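Local atomic coordinates of fibrinogen alpha subunit (Gallus gallus, PDB entry 1M1J), a protein that is probably cleaved by thrombin and then polymerises, with the beta and gamma chains, into the insoluble fibrin matrix of blood clots. Residues D[140-145]-D[184-189]. Sequence-based numbering, arbitrary orientation.
Sequences SIQEQV and KHLTQA
Leu186 reaches across from helix 178-191 and lays its CD1 methyl against CG2 of Ile141 on helix 82-160, 3.7 Å apart. That touch is the tight part of the contact. The two side chains meet at a slant, and the torsion of Ile141 explains which branch does the work: CG2 stands anti to the backbone N and faces the leucine, while CG1 leaves from beside that nitrogen. Val145, one turn further along, also points its CB toward helix 178-191, where it packs on Tyr179 and Ile182. An apolar side chain of another protein's chain packs on Ile141, and one packs on Leu186, which helps keep the pair buried within the assembly.

The other side is looser. Gln142 is partly exposed; its chain leaves anti to the backbone N (chi1 177°) and bends at chi2, which carries the terminal amide over to the leucine. There the end of the amide comes beside CB and CG of Leu186, a loose van der Waals approach. After Leu186 on its helix, Thr187 is exposed and turns back: OG1 bonds to Lys184 O at 2.7 Å, from above the carbonyl plane.

Here the alpha chain has folded back, and helix 178-191 lies along the coiled coil as its fourth member. With no hydrogen bond between the segments, their direct contact rests on apolar burial and fixes no polar partner.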
loop_
_atom_site.group_PDB
_atom_site.type_symbol
_atom_site.label_atom_id
_atom_site.label_comp_id
_atom_site.label_asym_id
_atom_site.label_seq_id
_atom_site.Cartn_x
_atom_site.Cartn_y
_atom_site.Cartn_z
ATOM N N SER D 140 -64.769 115.048 -6.287
ATOM C CA SER D 140 -65.336 116.244 -5.676
ATOM C C SER D 140 -64.968 117.469 -6.526
ATOM O O SER D 140 -65.798 118.345 -6.769
ATOM C CB SER D 140 -64.801 116.398 -4.250
ATOM O OG SER D 140 -65.658 117.209 -3.462
ATOM N N ILE D 141 -63.722 117.514 -6.982
ATOM C CA ILE D 141 -63.246 118.608 -7.820
ATOM C C ILE D 141 -63.998 118.612 -9.149
ATOM O O ILE D 141 -64.269 119.668 -9.728
ATOM C CB ILE D 141 -61.736 118.458 -8.109
ATOM C CG1 ILE D 141 -60.929 118.791 -6.854
ATOM C CG2 ILE D 141 -61.335 119.335 -9.271
ATOM C CD1 ILE D 141 -59.444 118.564 -7.015
ATOM N N GLN D 142 -64.331 117.422 -9.633
ATOM C CA GLN D 142 -65.047 117.299 -10.893
ATOM C C GLN D 142 -66.483 117.799 -10.768
ATOM O O GLN D 142 -66.992 118.457 -11.674
ATOM C CB GLN D 142 -65.035 115.846 -11.367
ATOM C CG GLN D 142 -65.820 115.601 -12.648
ATOM C CD GLN D 142 -65.424 116.541 -13.778
ATOM O OE1 GLN D 142 -65.848 117.697 -13.816
ATOM N NE2 GLN D 142 -64.603 116.046 -14.702
ATOM N N GLU D 143 -67.143 117.502 -9.653
ATOM C CA GLU D 143 -68.508 117.964 -9.502
ATOM C C GLU D 143 -68.511 119.458 -9.218
ATOM O O GLU D 143 -69.470 120.160 -9.544
ATOM C CB GLU D 143 -69.249 117.178 -8.413
ATOM C CG GLU D 143 -68.710 117.287 -7.007
ATOM C CD GLU D 143 -69.449 116.356 -6.045
ATOM O OE1 GLU D 143 -70.672 116.537 -5.864
ATOM O OE2 GLU D 143 -68.815 115.438 -5.476
ATOM N N GLN D 144 -67.426 119.950 -8.628
ATOM C CA GLN D 144 -67.310 121.377 -8.353
ATOM C C GLN D 144 -67.135 122.097 -9.692
ATOM O O GLN D 144 -67.702 123.165 -9.909
ATOM C CB GLN D 144 -66.119 121.659 -7.432
ATOM C CG GLN D 144 -65.871 123.144 -7.184
ATOM C CD GLN D 144 -64.887 123.392 -6.062
ATOM O OE1 GLN D 144 -65.167 123.089 -4.893
ATOM N NE2 GLN D 144 -63.722 123.942 -6.405
ATOM N N VAL D 145 -66.357 121.506 -10.597
ATOM C CA VAL D 145 -66.156 122.109 -11.907
ATOM C C VAL D 145 -67.485 122.160 -12.658
ATOM O O VAL D 145 -67.650 122.944 -13.589
ATOM C CB VAL D 145 -65.130 121.321 -12.749
ATOM C CG1 VAL D 145 -65.115 121.836 -14.175
ATOM C CG2 VAL D 145 -63.742 121.469 -12.152
ATOM N N LYS D 184 -59.529 119.545 -19.211
ATOM C CA LYS D 184 -58.466 118.868 -19.925
ATOM C C LYS D 184 -57.581 118.190 -18.879
ATOM O O LYS D 184 -57.190 117.034 -19.037
ATOM C CB LYS D 184 -57.654 119.876 -20.734
ATOM C CG LYS D 184 -56.905 119.275 -21.908
ATOM C CD LYS D 184 -56.254 120.361 -22.759
ATOM C CE LYS D 184 -57.266 121.423 -23.198
ATOM N NZ LYS D 184 -58.453 120.838 -23.888
ATOM N N HIS D 185 -57.281 118.913 -17.802
ATOM C CA HIS D 185 -56.458 118.376 -16.722
ATOM C C HIS D 185 -57.147 117.239 -15.977
ATOM O O HIS D 185 -56.548 116.192 -15.759
ATOM C CB HIS D 185 -56.095 119.470 -15.720
ATOM C CG HIS D 185 -55.071 120.437 -16.221
ATOM N ND1 HIS D 185 -53.894 120.032 -16.813
ATOM C CD2 HIS D 185 -55.028 121.790 -16.185
ATOM C CE1 HIS D 185 -53.170 121.093 -17.120
ATOM N NE2 HIS D 185 -53.835 122.172 -16.748
ATOM N N LEU D 186 -58.398 117.447 -15.575
ATOM C CA LEU D 186 -59.143 116.419 -14.852
ATOM C C LEU D 186 -59.067 115.065 -15.551
ATOM O O LEU D 186 -58.900 114.031 -14.900
ATOM C CB LEU D 186 -60.613 116.819 -14.694
ATOM C CG LEU D 186 -60.990 117.806 -13.590
ATOM C CD1 LEU D 186 -60.741 117.195 -12.221
ATOM C CD2 LEU D 186 -60.185 119.067 -13.767
ATOM N N THR D 187 -59.191 115.069 -16.874
ATOM C CA THR D 187 -59.130 113.825 -17.632
ATOM C C THR D 187 -57.694 113.311 -17.653
ATOM O O THR D 187 -57.443 112.113 -17.504
ATOM C CB THR D 187 -59.623 114.024 -19.086
ATOM O OG1 THR D 187 -58.827 115.025 -19.734
ATOM C CG2 THR D 187 -61.089 114.448 -19.100
ATOM N N GLN D 188 -56.758 114.235 -17.834
ATOM C CA GLN D 188 -55.335 113.921 -17.870
ATOM C C GLN D 188 -54.880 113.274 -16.558
ATOM O O GLN D 188 -53.950 112.472 -16.544
ATOM C CB GLN D 188 -54.551 115.208 -18.123
ATOM C CG GLN D 188 -53.047 115.086 -18.069
ATOM C CD GLN D 188 -52.371 116.445 -18.188
ATOM O OE1 GLN D 188 -52.533 117.148 -19.188
ATOM N NE2 GLN D 188 -51.614 116.822 -17.163
ATOM N N ALA D 189 -55.540 113.624 -15.459
ATOM C CA ALA D 189 -55.203 113.069 -14.152
ATOM C C ALA D 189 -55.945 111.762 -13.930
ATOM O O ALA D 189 -55.567 110.954 -13.081
ATOM C CB ALA D 189 -55.565 114.051 -13.059
#